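Local atomic coordinates of acetone carboxylase alpha subunit (Xanthobacter autotrophicus Py2, PDB entry 5M45), a protein that serves as the manganese-binding alpha subunit of a multi-subunit carboxylase and belongs to the hydantoinase B/oxoprolinase family. Residues A[16-21]-A[259-264]; A[323-326]-A[330-333]. All coordinates share one frame; numbering follows the deposited sequence.

Contact 1: residues A[16-21]-A[259-264]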
loop_
_atom_site.group_PDB
_atom_site.type_symbol
_atom_site.label_atom_id
_atom_site.label_comp_id
_atom_site.label_asym_id
_atom_site.label_seq_id
_atom_site.Cartn_x
_atom_site.Cartn_y
_atom_site.Cartn_z
ATOM N N GLY A 16 33.045 10.202 8.691
ATOM C CA GLY A 16 32.254 9.275 7.889
ATOM C C GLY A 16 32.446 7.822 8.316
ATOM O O GLY A 16 33.501 7.454 8.886
ATOM N N ILE A 17 31.434 6.996 8.051
ATOM C CA ILE A 17 31.418 5.609 8.519
ATOM C C ILE A 17 32.245 4.614 7.715
ATOM O O ILE A 17 32.515 3.531 8.228
ATOM C CB ILE A 17 29.995 5.022 8.660
ATOM C CG1 ILE A 17 29.314 4.881 7.285
ATOM C CG2 ILE A 17 29.172 5.860 9.619
ATOM C CD1 ILE A 17 27.957 4.213 7.336
ATOM N N VAL A 18 32.621 4.928 6.469
ATOM C CA VAL A 18 33.413 3.969 5.661
ATOM C C VAL A 18 34.801 3.822 6.285
ATOM O O VAL A 18 35.321 4.790 6.882
ATOM C CB VAL A 18 33.539 4.402 4.186
ATOM C CG1 VAL A 18 34.403 3.442 3.360
ATOM C CG2 VAL A 18 32.156 4.527 3.551
ATOM N N ARG A 19 35.387 2.630 6.189
ATOM C CA ARG A 19 36.779 2.429 6.629
ATOM C C ARG A 19 37.705 3.496 6.041
ATOM O O ARG A 19 37.713 3.678 4.836
ATOM C CB ARG A 19 37.288 1.032 6.229
ATOM C CG ARG A 19 38.750 0.739 6.659
ATOM C CD ARG A 19 39.184 -0.638 6.165
ATOM N NE ARG A 19 40.629 -0.772 6.194
ATOM C CZ ARG A 19 41.352 -0.995 7.265
ATOM N NH1 ARG A 19 40.777 -1.184 8.469
ATOM N NH2 ARG A 19 42.693 -1.069 7.121
ATOM N N GLY A 20 38.494 4.156 6.896
ATOM C CA GLY A 20 39.349 5.291 6.516
ATOM C C GLY A 20 38.751 6.675 6.825
ATOM O O GLY A 20 39.486 7.662 6.837
ATOM N N GLY A 21 37.434 6.762 7.050
ATOM C CA GLY A 21 36.792 8.005 7.490
ATOM C C GLY A 21 35.975 8.793 6.478
ATOM O O GLY A 21 35.384 9.832 6.824
ATOM N N ALA A 259 44.249 -7.163 2.787
ATOM C CA ALA A 259 44.046 -8.020 1.636
ATOM C C ALA A 259 42.569 -8.034 1.179
ATOM O O ALA A 259 42.299 -7.950 -0.028
ATOM C CB ALA A 259 44.521 -9.437 1.930
ATOM N N TYR A 260 41.629 -8.157 2.125
ATOM C CA TYR A 260 40.205 -8.143 1.773
ATOM C C TYR A 260 39.815 -6.810 1.128
ATOM O O TYR A 260 39.073 -6.801 0.145
ATOM C CB TYR A 260 39.304 -8.404 3.003
ATOM C CG TYR A 260 37.836 -8.382 2.658
ATOM C CD1 TYR A 260 37.193 -9.542 2.232
ATOM C CD2 TYR A 260 37.094 -7.203 2.713
ATOM C CE1 TYR A 260 35.860 -9.531 1.873
ATOM C CE2 TYR A 260 35.752 -7.191 2.371
ATOM C CZ TYR A 260 35.135 -8.348 1.929
ATOM O OH TYR A 260 33.803 -8.370 1.552
ATOM N N TRP A 261 40.294 -5.713 1.703
ATOM C CA TRP A 261 40.016 -4.342 1.205
ATOM C C TRP A 261 40.516 -4.148 -0.239
ATOM O O TRP A 261 39.811 -3.545 -1.076
ATOM C CB TRP A 261 40.581 -3.307 2.188
ATOM C CG TRP A 261 40.155 -1.855 1.991
ATOM C CD1 TRP A 261 40.948 -0.807 1.616
ATOM C CD2 TRP A 261 38.843 -1.303 2.185
ATOM N NE1 TRP A 261 40.200 0.349 1.550
ATOM C CE2 TRP A 261 38.913 0.076 1.901
ATOM C CE3 TRP A 261 37.619 -1.838 2.571
ATOM C CZ2 TRP A 261 37.810 0.921 1.983
ATOM C CZ3 TRP A 261 36.509 -0.992 2.666
ATOM C CH2 TRP A 261 36.624 0.373 2.385
ATOM N N LYS A 262 41.683 -4.691 -0.561
ATOM C CA LYS A 262 42.133 -4.710 -1.972
ATOM C C LYS A 262 41.229 -5.536 -2.900
ATOM O O LYS A 262 40.853 -5.045 -3.968
ATOM C CB LYS A 262 43.591 -5.145 -2.100
ATOM C CG LYS A 262 44.485 -4.064 -1.493
ATOM C CD LYS A 262 45.921 -4.140 -1.933
ATOM C CE LYS A 262 46.697 -5.174 -1.162
ATOM N NZ LYS A 262 47.938 -4.660 -0.512
ATOM N N PHE A 263 40.882 -6.756 -2.478
ATOM C CA PHE A 263 40.032 -7.644 -3.275
ATOM C C PHE A 263 38.673 -7.016 -3.591
ATOM O O PHE A 263 38.141 -7.175 -4.712
ATOM C CB PHE A 263 39.811 -8.964 -2.530
ATOM C CG PHE A 263 39.083 -10.003 -3.324
ATOM C CD1 PHE A 263 39.750 -10.797 -4.260
ATOM C CD2 PHE A 263 37.716 -10.223 -3.129
ATOM C CE1 PHE A 263 39.068 -11.794 -4.988
ATOM C CE2 PHE A 263 37.046 -11.215 -3.839
ATOM C CZ PHE A 263 37.713 -12.000 -4.764
ATOM N N ALA A 264 38.112 -6.304 -2.606
ATOM C CA ALA A 264 36.780 -5.747 -2.723
ATOM C C ALA A 264 36.614 -4.721 -3.879
ATOM O O ALA A 264 35.472 -4.520 -4.314
ATOM C CB ALA A 264 36.335 -5.141 -1.406
#
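R19 and W261 carry this contact, in which a type II beta turn (V18 to G21) ahead of helix 24-38 packs against one side of helix 257-282. The two long side chains run past each other in opposite directions. In both, CG lies anti to the backbone N (chi1 -180° in R19 and -168° in W261), which sends the arginine out toward the helix and the indole out toward the turn. The aliphatic part of R19 therefore lies over one face of the indole. Its CD sits 4.2 Å from the centroid of the six-membered ring, close to the ring normal, in a CH-pi contact, while CB covers the far rim at 4.0 Å from W261 CH2. Farther along, the guanidinium is turned 69° from the indole plane, and R19 CZ stays 5.6 Å from the centroid of the five-membered ring. At that range any cation-pi attraction is at most weak. The charge is met instead by E258, just before the helical segment, in a salt bridge to R19 NH2, so that the helix grips the arginine through apolar contact along the chain and ion pairing at its end.

V18 approaches W261 differently, crossing it at about a right angle and meeting the edge of the ring near its plane. The turn itself is closed by the backbone bond from G21 N to V18 O (2.9 Å), with G20 adopting a positive phi, as expected at the third position of a type II turn. Strand 165-175 supports it through backbone hydrogen bonds of I17 and R19 with L166. Y265 makes an edge-to-face contact with the indole, and at the outer end of the ring W261 CH2 meets V18 CG1 at 3.9 Å.

Contact 2: residues A[323-326]-A[330-333]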
loop_
_atom_site.group_PDB
_atom_site.type_symbol
_atom_site.label_atom_id
_atom_site.label_comp_id
_atom_site.label_asym_id
_atom_site.label_seq_id
_atom_site.Cartn_x
_atom_site.Cartn_y
_atom_site.Cartn_z
ATOM N N THR A 323 26.634 -1.299 -31.160
ATOM C CA THR A 323 27.946 -0.973 -31.740
ATOM C C THR A 323 29.067 -1.666 -30.945
ATOM O O THR A 323 29.180 -1.431 -29.747
ATOM C CB THR A 323 28.200 0.559 -31.734
ATOM O OG1 THR A 323 27.129 1.209 -32.394
ATOM C CG2 THR A 323 29.494 0.924 -32.489
ATOM N N ILE A 324 29.858 -2.527 -31.601
ATOM C CA ILE A 324 31.049 -3.136 -30.996
ATOM C C ILE A 324 32.239 -2.396 -31.601
ATOM O O ILE A 324 32.380 -2.338 -32.830
ATOM C CB ILE A 324 31.095 -4.656 -31.273
ATOM C CG1 ILE A 324 29.881 -5.347 -30.623
ATOM C CG2 ILE A 324 32.373 -5.299 -30.727
ATOM C CD1 ILE A 324 29.751 -6.829 -30.890
ATOM N N ARG A 325 33.069 -1.814 -30.735
ATOM C CA ARG A 325 34.247 -1.019 -31.134
ATOM C C ARG A 325 35.553 -1.834 -31.206
ATOM O O ARG A 325 35.683 -2.868 -30.568
ATOM C CB ARG A 325 34.463 0.161 -30.162
ATOM C CG ARG A 325 33.257 1.077 -30.017
ATOM C CD ARG A 325 33.663 2.508 -29.670
ATOM N NE ARG A 325 32.507 3.346 -29.350
ATOM C CZ ARG A 325 31.892 3.404 -28.170
ATOM N NH1 ARG A 325 32.312 2.710 -27.111
ATOM N NH2 ARG A 325 30.821 4.185 -28.053
ATOM N N ARG A 326 36.525 -1.307 -31.943
ATOM C CA ARG A 326 37.850 -1.904 -32.029
ATOM C C ARG A 326 38.555 -2.113 -30.706
ATOM O O ARG A 326 39.321 -3.071 -30.562
ATOM C CB ARG A 326 38.760 -1.076 -32.936
ATOM C CG ARG A 326 38.377 -1.180 -34.396
ATOM C CD ARG A 326 39.115 -0.168 -35.210
ATOM N NE ARG A 326 38.553 -0.082 -36.568
ATOM C CZ ARG A 326 39.184 0.424 -37.619
ATOM N NH1 ARG A 326 40.418 0.860 -37.493
ATOM N NH2 ARG A 326 38.608 0.434 -38.791
ATOM N N TRP A 330 31.566 -1.664 -25.972
ATOM C CA TRP A 330 30.330 -1.777 -26.761
ATOM C C TRP A 330 29.195 -0.894 -26.218
ATOM O O TRP A 330 29.269 -0.400 -25.090
ATOM C CB TRP A 330 29.914 -3.240 -26.994
ATOM C CG TRP A 330 29.347 -3.988 -25.854
ATOM C CD1 TRP A 330 29.729 -3.916 -24.545
ATOM C CD2 TRP A 330 28.305 -4.964 -25.909
ATOM N NE1 TRP A 330 28.963 -4.760 -23.782
ATOM C CE2 TRP A 330 28.088 -5.420 -24.590
ATOM C CE3 TRP A 330 27.521 -5.498 -26.946
ATOM C CZ2 TRP A 330 27.134 -6.384 -24.291
ATOM C CZ3 TRP A 330 26.553 -6.441 -26.650
ATOM C CH2 TRP A 330 26.378 -6.897 -25.323
ATOM N N ARG A 331 28.204 -0.638 -27.084
ATOM C CA ARG A 331 27.189 0.357 -26.836
ATOM C C ARG A 331 25.841 -0.141 -27.345
ATOM O O ARG A 331 25.753 -0.693 -28.450
ATOM C CB ARG A 331 27.585 1.689 -27.493
ATOM C CG ARG A 331 26.604 2.832 -27.318
ATOM C CD ARG A 331 27.121 4.063 -28.092
ATOM N NE ARG A 331 26.246 5.222 -27.941
ATOM C CZ ARG A 331 26.211 6.024 -26.885
ATOM N NH1 ARG A 331 27.041 5.844 -25.858
ATOM N NH2 ARG A 331 25.332 7.019 -26.853
ATOM N N LEU A 332 24.801 0.060 -26.529
ATOM C CA LEU A 332 23.431 -0.301 -26.891
ATOM C C LEU A 332 22.517 0.911 -26.756
ATOM O O LEU A 332 22.369 1.444 -25.656
ATOM C CB LEU A 332 22.941 -1.444 -26.036
ATOM C CG LEU A 332 23.805 -2.700 -26.249
ATOM C CD1 LEU A 332 24.782 -2.871 -25.115
ATOM C CD2 LEU A 332 22.958 -3.965 -26.378
ATOM N N ASP A 333 21.905 1.329 -27.875
ATOM C CA ASP A 333 21.113 2.561 -27.965
ATOM C C ASP A 333 19.689 2.183 -28.376
ATOM O O ASP A 333 19.490 1.565 -29.438
ATOM C CB ASP A 333 21.785 3.494 -28.993
ATOM C CG ASP A 333 21.109 4.879 -29.102
ATOM O OD1 ASP A 333 19.974 5.092 -28.646
ATOM O OD2 ASP A 333 21.752 5.802 -29.665
HETATM O O HOH W 1 25.075 1.902 -30.579
#
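An antiparallel beta hairpin, strands 313-324 and 330-333 joined by residues 325-329, is closed here by T323 and I324 facing R331 and W330. T323 and R331 form the hydrogen-bonded pair. T323 N donates to R331 O at 2.9 Å along a nearly straight path (168°), whereas the return bond from R331 N to T323 O, also 2.9 Å, is more bent. T323 O additionally receives a CA-H...O contact from W330 CA at 3.2 Å. A water joins the same pair, bonded to T323 OG1 at 2.8 Å and donating weakly to R331 O.

I324 and W330, the non-hydrogen-bonded pair, send their side chains to the opposite sheet face, where they lie side by side with I324 CG1 4.2 Å from W330 CB. W330 CG stands between the backbone N and carbonyl carbon (chi1 74°), a turn that carries the indole along its own strand until L332 CD1 rests over the ring centre, 4.0 Å above its plane. On the face of T323, the extended chain of R325 crosses that of R331, and R325 NH2 lies 3.7 Å from R331 CD. The two guanidinium groups are tilted 43° apart and share E379, whose OE2 pairs with R325 NH2 and R331 NH1, while T329 holds R325 NH1 and E775 takes R331 NH2. The common carboxylate probably offsets their like charges.

Strand 378-381, the source of E379, runs parallel to 330-333, and strand 286-297 borders 313-324 on its other side. Beneath the apolar face of this sheet, I324 and W330 pack on helix 257-282, and W330 and L332 on helix 401-422.

In the fold
Helix 257-282 is common to both contacts: the 259-264 segment near its start receives the N-terminal turn in contact 1, and its later residues L275 and I279 pack beneath the hairpin of contact 2. The two sites do not touch; their nearest atoms are about 21 Å apart. Both are partly buried, but the centre of contact 1 lies about 35 Å from the centre of the chain and that of contact 2 about 23 Å. Contact 1 joins parts distant in sequence without any hydrogen bond between its segments, using apolar and CH-pi packing. Contact 2 is local, built on paired backbone bonds, and it alone touches a chain of another protein.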